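Local coordinates for purine-binding protein BAB2_0673 (Brucella melitensis biovar Abortus, PDB 3S99) that binds adenine and probably other purines such as guanine, and may deliver them to an ABC-type uptake system, at residues Tyr154-Val160 with Val185-Trp191; Pro161-Gln165 with Leu340-Tyr346; Trp191-Glu197 with Gln214-Ala220. All coordinates share one frame; numbering follows the deposited sequence.

Contact 1 of 3, residues Tyr154-Val160 with Val185-Trp191. With ADE (adenine), chain T.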
loop_
_atom_site.group_PDB
_atom_site.type_symbol
_atom_site.label_atom_id
_atom_site.label_comp_id
_atom_site.label_asym_id
_atom_site.label_seq_id
_atom_site.Cartn_x
_atom_site.Cartn_y
_atom_site.Cartn_z
ATOM N N TYR A 154 10.523 -10.955 2.949
ATOM C CA TYR A 154 9.806 -9.829 2.358
ATOM C C TYR A 154 9.540 -10.122 0.889
ATOM O O TYR A 154 10.463 -10.337 0.110
ATOM C CB TYR A 154 10.626 -8.560 2.531
ATOM C CG TYR A 154 9.831 -7.279 2.616
ATOM C CD1 TYR A 154 9.082 -6.809 1.535
ATOM C CD2 TYR A 154 9.899 -6.476 3.763
ATOM C CE1 TYR A 154 8.336 -5.605 1.642
ATOM C CE2 TYR A 154 9.170 -5.285 3.869
ATOM C CZ TYR A 154 8.399 -4.856 2.796
ATOM O OH TYR A 154 7.716 -3.656 2.890
ATOM N N ILE A 155 8.270 -10.141 0.521
ATOM C CA ILE A 155 7.862 -10.483 -0.854
ATOM C C ILE A 155 7.592 -9.175 -1.594
ATOM O O ILE A 155 6.578 -8.515 -1.359
ATOM C CB ILE A 155 6.652 -11.387 -0.869
ATOM C CG1 ILE A 155 6.982 -12.670 -0.122
ATOM C CG2 ILE A 155 6.188 -11.692 -2.339
ATOM C CD1 ILE A 155 5.792 -13.576 0.129
ATOM N N GLY A 156 8.532 -8.789 -2.457
ATOM C CA GLY A 156 8.448 -7.546 -3.170
ATOM C C GLY A 156 7.655 -7.737 -4.439
ATOM O O GLY A 156 7.629 -8.829 -5.013
ATOM N N SER A 157 6.988 -6.670 -4.865
ATOM C CA SER A 157 6.247 -6.644 -6.130
ATOM C C SER A 157 7.189 -6.171 -7.221
ATOM O O SER A 157 7.908 -6.978 -7.816
ATOM C CB SER A 157 5.039 -5.699 -6.004
ATOM O OG SER A 157 5.337 -4.543 -5.192
ATOM N N VAL A 158 7.207 -4.854 -7.435
ATOM C CA VAL A 158 8.103 -4.221 -8.391
ATOM C C VAL A 158 8.862 -3.156 -7.616
ATOM O O VAL A 158 8.302 -2.537 -6.723
ATOM C CB VAL A 158 7.342 -3.557 -9.576
ATOM C CG1 VAL A 158 6.863 -4.619 -10.607
ATOM C CG2 VAL A 158 6.178 -2.769 -9.085
ATOM N N PRO A 159 10.137 -2.921 -7.968
ATOM C CA PRO A 159 10.980 -2.019 -7.192
ATOM C C PRO A 159 10.729 -0.525 -7.490
ATOM O O PRO A 159 11.648 0.225 -7.781
ATOM C CB PRO A 159 12.402 -2.460 -7.590
ATOM C CG PRO A 159 12.257 -2.940 -8.973
ATOM C CD PRO A 159 10.894 -3.594 -9.045
ATOM N N VAL A 160 9.483 -0.079 -7.386
ATOM C CA VAL A 160 9.190 1.330 -7.540
ATOM C C VAL A 160 9.390 2.019 -6.180
ATOM O O VAL A 160 9.421 1.344 -5.137
ATOM C CB VAL A 160 7.776 1.526 -8.075
ATOM C CG1 VAL A 160 7.671 0.946 -9.546
ATOM C CG2 VAL A 160 6.759 0.902 -7.093
ATOM N N VAL A 185 14.694 -10.623 0.717
ATOM C CA VAL A 185 13.729 -10.135 -0.251
ATOM C C VAL A 185 13.674 -11.018 -1.469
ATOM O O VAL A 185 14.716 -11.347 -2.039
ATOM C CB VAL A 185 14.073 -8.716 -0.720
ATOM C CG1 VAL A 185 13.026 -8.208 -1.706
ATOM C CG2 VAL A 185 14.200 -7.789 0.475
ATOM N N ILE A 186 12.464 -11.390 -1.873
ATOM C CA ILE A 186 12.256 -12.037 -3.171
ATOM C C ILE A 186 11.317 -11.164 -3.987
ATOM O O ILE A 186 10.284 -10.752 -3.465
ATOM C CB ILE A 186 11.647 -13.448 -3.035
ATOM C CG1 ILE A 186 12.669 -14.396 -2.404
ATOM C CG2 ILE A 186 11.228 -13.990 -4.435
ATOM C CD1 ILE A 186 12.229 -15.885 -2.363
ATOM N N TRP A 187 11.683 -10.861 -5.237
ATOM C CA TRP A 187 10.838 -10.014 -6.106
ATOM C C TRP A 187 9.921 -10.878 -6.957
ATOM O O TRP A 187 10.369 -11.790 -7.576
ATOM C CB TRP A 187 11.704 -9.113 -7.002
ATOM C CG TRP A 187 12.369 -8.070 -6.207
ATOM C CD1 TRP A 187 13.637 -8.093 -5.742
ATOM C CD2 TRP A 187 11.778 -6.868 -5.720
ATOM N NE1 TRP A 187 13.894 -6.965 -4.997
ATOM C CE2 TRP A 187 12.768 -6.186 -4.983
ATOM C CE3 TRP A 187 10.505 -6.289 -5.844
ATOM C CZ2 TRP A 187 12.523 -4.952 -4.347
ATOM C CZ3 TRP A 187 10.269 -5.055 -5.248
ATOM C CH2 TRP A 187 11.273 -4.406 -4.487
ATOM N N VAL A 188 8.631 -10.561 -6.966
ATOM C CA VAL A 188 7.616 -11.259 -7.780
ATOM C C VAL A 188 7.549 -10.656 -9.193
ATOM O O VAL A 188 7.178 -11.322 -10.163
ATOM C CB VAL A 188 6.215 -11.126 -7.068
ATOM C CG1 VAL A 188 5.033 -11.594 -7.978
ATOM C CG2 VAL A 188 6.227 -11.912 -5.784
ATOM N N ASN A 189 7.882 -9.368 -9.274
ATOM C CA ASN A 189 7.895 -8.576 -10.499
ATOM C C ASN A 189 6.515 -8.236 -11.059
ATOM O O ASN A 189 6.391 -7.869 -12.231
ATOM C CB ASN A 189 8.817 -9.195 -11.558
ATOM C CG ASN A 189 10.253 -9.292 -11.078
ATOM O OD1 ASN A 189 10.750 -8.402 -10.381
ATOM N ND2 ASN A 189 10.928 -10.369 -11.453
ATOM N N SER A 190 5.493 -8.299 -10.202
ATOM C CA SER A 190 4.218 -7.696 -10.501
ATOM C C SER A 190 3.471 -7.533 -9.208
ATOM O O SER A 190 3.938 -7.997 -8.159
ATOM C CB SER A 190 3.411 -8.483 -11.563
ATOM O OG SER A 190 3.087 -9.794 -11.182
ATOM N N TRP A 191 2.344 -6.817 -9.259
ATOM C CA TRP A 191 1.603 -6.546 -8.055
ATOM C C TRP A 191 0.790 -7.750 -7.632
ATOM O O TRP A 191 0.673 -8.028 -6.452
ATOM C CB TRP A 191 0.672 -5.353 -8.224
ATOM C CG TRP A 191 1.379 -4.034 -8.511
ATOM C CD1 TRP A 191 1.423 -3.380 -9.726
ATOM C CD2 TRP A 191 2.080 -3.192 -7.577
ATOM N NE1 TRP A 191 2.125 -2.210 -9.594
ATOM C CE2 TRP A 191 2.533 -2.059 -8.298
ATOM C CE3 TRP A 191 2.392 -3.293 -6.203
ATOM C CZ2 TRP A 191 3.272 -1.037 -7.699
ATOM C CZ3 TRP A 191 3.119 -2.254 -5.600
ATOM C CH2 TRP A 191 3.559 -1.159 -6.345
HETATM N N9 ADE T . -0.139 0.713 -7.083
HETATM C C8 ADE T . 0.490 1.288 -6.000
HETATM N N7 ADE T . 0.623 0.502 -4.959
HETATM C C5 ADE T . 0.025 -0.663 -5.453
HETATM C C6 ADE T . -0.147 -1.870 -4.832
HETATM N N6 ADE T . 0.284 -1.966 -3.565
HETATM N N1 ADE T . -0.772 -2.872 -5.531
HETATM C C2 ADE T . -1.169 -2.635 -6.793
HETATM N N3 ADE T . -1.054 -1.509 -7.499
HETATM C C4 ADE T . -0.440 -0.571 -6.741
#

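Contact 2 of 3, residues Pro161-Gln165 with Leu340-Tyr346. With ADE (adenine), chain T.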
loop_
_atom_site.group_PDB
_atom_site.type_symbol
_atom_site.label_atom_id
_atom_site.label_comp_id
_atom_site.label_asym_id
_atom_site.label_seq_id
_atom_site.Cartn_x
_atom_site.Cartn_y
_atom_site.Cartn_z
ATOM N N PRO A 161 9.471 3.369 -6.163
ATOM C CA PRO A 161 9.763 4.034 -4.889
ATOM C C PRO A 161 8.803 3.695 -3.743
ATOM O O PRO A 161 9.250 3.538 -2.614
ATOM C CB PRO A 161 9.691 5.530 -5.246
ATOM C CG PRO A 161 10.061 5.577 -6.720
ATOM C CD PRO A 161 9.387 4.327 -7.278
ATOM N N GLU A 162 7.517 3.547 -4.011
ATOM C CA GLU A 162 6.575 3.116 -2.949
ATOM C C GLU A 162 7.027 1.825 -2.223
ATOM O O GLU A 162 6.916 1.710 -0.981
ATOM C CB GLU A 162 5.165 2.904 -3.504
ATOM C CG GLU A 162 4.140 2.381 -2.481
ATOM C CD GLU A 162 2.797 2.097 -3.103
ATOM O OE1 GLU A 162 2.351 2.941 -3.916
ATOM O OE2 GLU A 162 2.188 1.040 -2.792
ATOM N N VAL A 163 7.557 0.878 -2.989
ATOM C CA VAL A 163 7.978 -0.397 -2.414
ATOM C C VAL A 163 9.300 -0.257 -1.663
ATOM O O VAL A 163 9.444 -0.824 -0.565
ATOM C CB VAL A 163 8.038 -1.499 -3.492
ATOM C CG1 VAL A 163 8.456 -2.830 -2.868
ATOM C CG2 VAL A 163 6.669 -1.617 -4.182
ATOM N N VAL A 164 10.233 0.523 -2.218
ATOM C CA VAL A 164 11.495 0.789 -1.548
ATOM C C VAL A 164 11.257 1.524 -0.217
ATOM O O VAL A 164 11.849 1.173 0.794
ATOM C CB VAL A 164 12.470 1.614 -2.387
ATOM C CG1 VAL A 164 13.753 1.833 -1.613
ATOM C CG2 VAL A 164 12.777 0.922 -3.722
ATOM N N GLN A 165 10.407 2.547 -0.226
ATOM C CA GLN A 165 9.975 3.177 1.014
ATOM C C GLN A 165 9.526 2.156 2.070
ATOM O O GLN A 165 9.894 2.255 3.229
ATOM C CB GLN A 165 8.800 4.114 0.774
ATOM C CG GLN A 165 9.060 5.381 -0.079
ATOM C CD GLN A 165 7.708 6.015 -0.464
ATOM O OE1 GLN A 165 6.713 5.797 0.241
ATOM N NE2 GLN A 165 7.660 6.744 -1.589
ATOM N N LEU A 340 11.446 10.796 -0.788
ATOM C CA LEU A 340 10.719 9.536 -0.660
ATOM C C LEU A 340 10.088 9.119 -1.987
ATOM O O LEU A 340 10.086 7.931 -2.345
ATOM C CB LEU A 340 9.647 9.610 0.443
ATOM C CG LEU A 340 10.107 10.033 1.852
ATOM C CD1 LEU A 340 9.012 9.742 2.898
ATOM C CD2 LEU A 340 11.450 9.370 2.222
ATOM N N LEU A 341 9.586 10.094 -2.740
ATOM C CA LEU A 341 8.759 9.805 -3.913
ATOM C C LEU A 341 9.601 9.276 -5.051
ATOM O O LEU A 341 9.094 8.612 -5.973
ATOM C CB LEU A 341 7.986 11.064 -4.353
ATOM C CG LEU A 341 6.715 11.403 -3.564
ATOM C CD1 LEU A 341 6.035 12.620 -4.173
ATOM C CD2 LEU A 341 5.739 10.226 -3.565
ATOM N N GLY A 342 10.890 9.577 -5.004
ATOM C CA GLY A 342 11.831 9.011 -5.958
ATOM C C GLY A 342 12.753 7.981 -5.348
ATOM O O GLY A 342 13.736 7.621 -5.980
ATOM N N MET A 343 12.444 7.484 -4.142
ATOM C CA MET A 343 13.381 6.636 -3.369
ATOM C C MET A 343 13.864 5.413 -4.155
ATOM O O MET A 343 13.064 4.563 -4.569
ATOM C CB MET A 343 12.763 6.179 -2.042
ATOM C CG MET A 343 13.774 5.660 -1.001
ATOM S SD MET A 343 12.916 5.340 0.542
ATOM C CE MET A 343 13.974 6.167 1.715
ATOM N N ASN A 344 15.177 5.348 -4.360
ATOM C CA ASN A 344 15.788 4.272 -5.148
ATOM C C ASN A 344 17.079 3.739 -4.493
ATOM O O ASN A 344 18.006 3.309 -5.163
ATOM C CB ASN A 344 16.037 4.753 -6.588
ATOM C CG ASN A 344 17.032 5.898 -6.657
ATOM O OD1 ASN A 344 17.517 6.394 -5.630
ATOM N ND2 ASN A 344 17.349 6.326 -7.869
ATOM N N PHE A 345 17.110 3.769 -3.166
ATOM C CA PHE A 345 18.213 3.237 -2.384
ATOM C C PHE A 345 17.651 2.601 -1.121
ATOM O O PHE A 345 16.538 2.929 -0.690
ATOM C CB PHE A 345 19.178 4.353 -1.999
ATOM C CG PHE A 345 18.550 5.447 -1.201
ATOM C CD1 PHE A 345 17.980 6.548 -1.839
ATOM C CD2 PHE A 345 18.508 5.377 0.199
ATOM C CE1 PHE A 345 17.374 7.549 -1.103
ATOM C CE2 PHE A 345 17.908 6.388 0.944
ATOM C CZ PHE A 345 17.344 7.479 0.288
ATOM N N TYR A 346 18.416 1.677 -0.546
ATOM C CA TYR A 346 18.037 1.041 0.706
ATOM C C TYR A 346 18.760 1.718 1.847
ATOM O O TYR A 346 19.803 2.311 1.648
ATOM C CB TYR A 346 18.398 -0.436 0.723
ATOM C CG TYR A 346 17.481 -1.338 -0.059
ATOM C CD1 TYR A 346 16.093 -1.307 0.129
ATOM C CD2 TYR A 346 17.993 -2.247 -0.965
ATOM C CE1 TYR A 346 15.270 -2.151 -0.578
ATOM C CE2 TYR A 346 17.175 -3.110 -1.662
ATOM C CZ TYR A 346 15.814 -3.066 -1.467
ATOM O OH TYR A 346 15.005 -3.938 -2.178
HETATM N N9 ADE T . -0.139 0.713 -7.083
HETATM C C8 ADE T . 0.490 1.288 -6.000
HETATM N N7 ADE T . 0.623 0.502 -4.959
HETATM C C5 ADE T . 0.025 -0.663 -5.453
HETATM C C6 ADE T . -0.147 -1.870 -4.832
HETATM N N6 ADE T . 0.284 -1.966 -3.565
HETATM N N1 ADE T . -0.772 -2.872 -5.531
HETATM C C2 ADE T . -1.169 -2.635 -6.793
HETATM N N3 ADE T . -1.054 -1.509 -7.499
HETATM C C4 ADE T . -0.440 -0.571 -6.741
#

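Contact 3 of 3, residues Trp191-Glu197 with Gln214-Ala220. With ADE (adenine), chain T.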
loop_
_atom_site.group_PDB
_atom_site.type_symbol
_atom_site.label_atom_id
_atom_site.label_comp_id
_atom_site.label_asym_id
_atom_site.label_seq_id
_atom_site.Cartn_x
_atom_site.Cartn_y
_atom_site.Cartn_z
ATOM N N TRP A 191 2.344 -6.817 -9.259
ATOM C CA TRP A 191 1.603 -6.546 -8.055
ATOM C C TRP A 191 0.790 -7.750 -7.632
ATOM O O TRP A 191 0.673 -8.028 -6.452
ATOM C CB TRP A 191 0.672 -5.353 -8.224
ATOM C CG TRP A 191 1.379 -4.034 -8.511
ATOM C CD1 TRP A 191 1.423 -3.380 -9.726
ATOM C CD2 TRP A 191 2.080 -3.192 -7.577
ATOM N NE1 TRP A 191 2.125 -2.210 -9.594
ATOM C CE2 TRP A 191 2.533 -2.059 -8.298
ATOM C CE3 TRP A 191 2.392 -3.293 -6.203
ATOM C CZ2 TRP A 191 3.272 -1.037 -7.699
ATOM C CZ3 TRP A 191 3.119 -2.254 -5.600
ATOM C CH2 TRP A 191 3.559 -1.159 -6.345
ATOM N N PHE A 192 0.192 -8.428 -8.609
ATOM C CA PHE A 192 -0.726 -9.508 -8.351
ATOM C C PHE A 192 -0.308 -10.709 -9.175
ATOM O O PHE A 192 -0.328 -10.645 -10.392
ATOM C CB PHE A 192 -2.164 -9.093 -8.704
ATOM C CG PHE A 192 -3.135 -10.220 -8.638
ATOM C CD1 PHE A 192 -3.527 -10.726 -7.411
ATOM C CD2 PHE A 192 -3.650 -10.793 -9.800
ATOM C CE1 PHE A 192 -4.430 -11.780 -7.317
ATOM C CE2 PHE A 192 -4.528 -11.864 -9.717
ATOM C CZ PHE A 192 -4.934 -12.350 -8.464
ATOM N N ASP A 193 0.105 -11.786 -8.512
ATOM C CA ASP A 193 0.488 -13.018 -9.197
ATOM C C ASP A 193 0.492 -14.097 -8.119
ATOM O O ASP A 193 1.546 -14.437 -7.559
ATOM C CB ASP A 193 1.864 -12.853 -9.841
ATOM C CG ASP A 193 2.306 -14.083 -10.651
ATOM O OD1 ASP A 193 1.715 -15.176 -10.520
ATOM O OD2 ASP A 193 3.279 -13.940 -11.419
ATOM N N PRO A 194 -0.709 -14.586 -7.769
ATOM C CA PRO A 194 -0.794 -15.476 -6.608
ATOM C C PRO A 194 0.154 -16.684 -6.665
ATOM O O PRO A 194 0.644 -17.104 -5.636
ATOM C CB PRO A 194 -2.269 -15.910 -6.597
ATOM C CG PRO A 194 -2.993 -14.780 -7.283
ATOM C CD PRO A 194 -2.036 -14.240 -8.311
ATOM N N GLY A 195 0.444 -17.202 -7.843
ATOM C CA GLY A 195 1.360 -18.360 -7.986
ATOM C C GLY A 195 2.761 -18.023 -7.497
ATOM O O GLY A 195 3.322 -18.717 -6.630
ATOM N N LYS A 196 3.303 -16.927 -8.017
ATOM C CA LYS A 196 4.632 -16.467 -7.642
ATOM C C LYS A 196 4.705 -15.959 -6.199
ATOM O O LYS A 196 5.750 -16.121 -5.543
ATOM C CB LYS A 196 5.121 -15.399 -8.610
ATOM N N GLU A 197 3.613 -15.341 -5.712
ATOM C CA GLU A 197 3.524 -14.903 -4.316
ATOM C C GLU A 197 3.652 -16.104 -3.346
ATOM O O GLU A 197 4.371 -16.035 -2.334
ATOM C CB GLU A 197 2.201 -14.148 -4.068
ATOM C CG GLU A 197 2.156 -12.760 -4.692
ATOM C CD GLU A 197 0.798 -12.091 -4.591
ATOM O OE1 GLU A 197 0.376 -11.812 -3.455
ATOM O OE2 GLU A 197 0.156 -11.823 -5.646
ATOM N N GLN A 214 4.705 -8.655 2.854
ATOM C CA GLN A 214 4.642 -8.487 1.385
ATOM C C GLN A 214 4.248 -7.101 0.918
ATOM O O GLN A 214 3.613 -6.354 1.655
ATOM C CB GLN A 214 3.647 -9.474 0.783
ATOM C CG GLN A 214 2.200 -9.054 1.004
ATOM C CD GLN A 214 1.232 -10.142 0.704
ATOM O OE1 GLN A 214 1.363 -11.269 1.216
ATOM N NE2 GLN A 214 0.221 -9.824 -0.106
ATOM N N HIS A 215 4.615 -6.782 -0.328
ATOM C CA HIS A 215 4.029 -5.647 -1.045
ATOM C C HIS A 215 3.328 -6.067 -2.340
ATOM O O HIS A 215 3.178 -5.275 -3.277
ATOM C CB HIS A 215 5.096 -4.610 -1.334
ATOM C CG HIS A 215 4.579 -3.208 -1.418
ATOM N ND1 HIS A 215 5.171 -2.159 -0.736
ATOM C CD2 HIS A 215 3.575 -2.662 -2.151
ATOM C CE1 HIS A 215 4.530 -1.037 -1.024
ATOM N NE2 HIS A 215 3.574 -1.308 -1.898
ATOM N N THR A 216 2.896 -7.324 -2.382
ATOM C CA THR A 216 2.022 -7.825 -3.443
ATOM C C THR A 216 0.569 -7.841 -2.929
ATOM O O THR A 216 0.304 -7.564 -1.741
ATOM C CB THR A 216 2.478 -9.213 -3.857
ATOM O OG1 THR A 216 2.465 -10.081 -2.699
ATOM C CG2 THR A 216 3.911 -9.134 -4.493
ATOM N N ASP A 217 -0.366 -8.156 -3.818
ATOM C CA ASP A 217 -1.790 -7.816 -3.643
ATOM C C ASP A 217 -2.663 -8.890 -3.008
ATOM O O ASP A 217 -3.773 -8.598 -2.559
ATOM C CB ASP A 217 -2.380 -7.438 -5.018
ATOM C CG ASP A 217 -1.840 -6.098 -5.553
ATOM O OD1 ASP A 217 -1.054 -5.430 -4.812
ATOM O OD2 ASP A 217 -2.236 -5.694 -6.700
ATOM N N SER A 218 -2.188 -10.135 -2.975
ATOM C CA SER A 218 -3.092 -11.243 -2.686
ATOM C C SER A 218 -2.849 -11.874 -1.327
ATOM O O SER A 218 -1.836 -11.616 -0.673
ATOM C CB SER A 218 -3.008 -12.340 -3.770
ATOM O OG SER A 218 -1.994 -13.260 -3.445
ATOM N N THR A 219 -3.783 -12.725 -0.935
ATOM C CA THR A 219 -3.643 -13.555 0.273
ATOM C C THR A 219 -2.808 -14.835 0.091
ATOM O O THR A 219 -2.768 -15.650 1.014
ATOM C CB THR A 219 -4.998 -14.040 0.770
ATOM O OG1 THR A 219 -5.707 -14.594 -0.339
ATOM C CG2 THR A 219 -5.797 -12.902 1.368
ATOM N N ALA A 220 -2.184 -15.036 -1.081
ATOM C CA ALA A 220 -1.445 -16.306 -1.337
ATOM C C ALA A 220 -0.346 -16.566 -0.294
ATOM O O ALA A 220 -0.289 -17.648 0.298
ATOM C CB ALA A 220 -0.861 -16.327 -2.723
HETATM N N9 ADE T . -0.139 0.713 -7.083
HETATM C C8 ADE T . 0.490 1.288 -6.000
HETATM N N7 ADE T . 0.623 0.502 -4.959
HETATM C C5 ADE T . 0.025 -0.663 -5.453
HETATM C C6 ADE T . -0.147 -1.870 -4.832
HETATM N N6 ADE T . 0.284 -1.966 -3.565
HETATM N N1 ADE T . -0.772 -2.872 -5.531
HETATM C C2 ADE T . -1.169 -2.635 -6.793
HETATM N N3 ADE T . -1.054 -1.509 -7.499
HETATM C C4 ADE T . -0.440 -0.571 -6.741
HETATM O O HOH W 1 0.905 -12.983 -1.206
#

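Contact 1 of 3, residues Tyr154-Val160 with Val185-Trp191
Val-158 and adenine take opposite faces of the Trp-191 indole. The purine C6 lies 3.2 Å from CE3 of Trp-191 on one side, and the CG2 methyl of Val-158 makes a CH-pi contact on the other, 4.0 Å from the centroid of the six-membered ring. A chi1 of -77° sets that methyl between the backbone N and the carbonyl carbon, while CG1 drops onto the backbone of Asn-189. A branched aliphatic suits the place because one methyl can back the indole while the other packs on the neighbouring chain. The second indole, Trp-187, is also taken up on both faces: Pro-159 CB lies over one and Val-185 CG1 over the other, and the carbonyl of Ser-157 comes up at the ring edge, its O 3.3 Å from CE3. The indole NE1 is bonded to Asp-352. Gly-156 C comes within 3.5 Å of CE3 of Trp-187, at a slant to the ring; having no side chain, glycine lets the backbone come this close to the indole.

The strands themselves are the two ends of a right-handed beta-alpha-beta crossover, 151-156 to 182-187 by way of helix 161-175, and they run parallel with 182-187 outermost in its sheet. Ile-186 N donates to Tyr-154 O, and Gly-156 N returns a 2.8 Å bond to Ile-186 O. Past the strand ends the pairing goes on from Val-188 N to Gly-156 O, then from Asn-189 N to Ser-157 O at a bent 131°. On the sheet face of Ile-155 and Ile-186, Ile-155 CG2 meets Val-188 CG2 at a tight 3.5 Å. Ser-157 OG, close to CZ3 of Trp-191, is bonded to His-215 O.

Contact 2 of 3, residues Pro161-Gln165 with Leu340-Tyr346
Val-164, Gln-165 and Met-343 carry most of this contact, in which the first turn of helix 161-175 meets the chain leaving helix 337-341. Val-164 is directed toward the loop and both its methyls touch it. CG1, anti to the backbone N (chi1 -180°), lies 3.1 Å from Phe-345 O and also touches Met-343 CG, whereas CG2 rests near Met-343 O. Met-343 suits the seam because its flexible chain bends at chi3, with CG on Val-164 CG1 and SD 3.7 Å from Gln-165 CA. Gln-165 extends beyond CG across the side chain of Leu-340 at about a right angle, and its NE2 donates to Leu-340 O over 2.8 Å. The amide comes from above the carbonyl plane, with a C=O...N angle of 109°, while Met-343 N reaches the same oxygen from the opposite face. Pro-161, at the helix start, needs no N-H there and sets CB 3.2 Å from Leu-341 O. Glu-162 faces the other way, its OE2 2.7 Å from adenine N7 and bonded to His-215 NE2. The chemistry is thus aliphatic carbons laid against backbone carbonyls, with one side-chain amide giving the exit of helix 337-341 a second donor at a carbonyl already used by its own turn.

Contact 3 of 3, residues Trp191-Glu197 with Gln214-Ala220
Glu-197 reaches from helix 194-206 into the loop that follows strand 211-214. Glu-197 CB lies 4.0 Å from Ala-220 CB. CG, set beside the backbone N (chi1 -72°), passes Thr-216 OG1, and the chain extends beyond it, giving glutamate the length to carry its carboxylate to the loop's hydroxyls and N-H. At the tip, OE1 accepts from three protein donors: Ser-218 N, 3.1 Å away on the syn lone pair, and the hydroxyls Thr-216 OG1 and Ser-218 OG, each 2.8 Å away and well out of the carboxylate plane. A water is 2.6 Å from OE1 and also bonds Gln-214 OE1. OE2 uses its anti lone pair for Asp-193 N in an almost straight bond of 175°; together with the bonds to OE1 this limits the carboxylate's rotation. So many donors probably stabilise the buried charge.

Here the turn before helix 194-206 and the loop after strand 211-214 line one side of the adenine site in a periplasmic-binding-protein-like domain. Asp-193 is the N-cap, and Ser-218 OG accepts from Ala-220 N in an ST turn. Asp-217 N donates to Trp-191 O, while its OD1 lies 2.7 Å from adenine N1. His-215, held by Glu-162, brings CD2 to the edge of the Trp-191 ring, 3.5 Å from CZ3.

How the contacts relate
Contacts 1 and 3 share Trp-191: contact 1 lies at the ends of strands 151-156 and 182-187, and contact 3 in the loop and helix start next to them, while contact 2 sits where helix 161-175 meets the C-terminal part of the chain. Contact 3 is the buried one, dominated by a carboxylate gathering donors; contacts 1 and 2 are partly buried, the first mixing backbone pairing with indole faces, the second setting aliphatic side chains against backbone carbonyls. Contact 1 joins the strands flanking the helix that begins contact 2, and Val-163 of that helix packs against Ser-157 and Trp-187. Adenine touches all three, and the Glu-162 to His-215 pair ties contact 2 to contact 3.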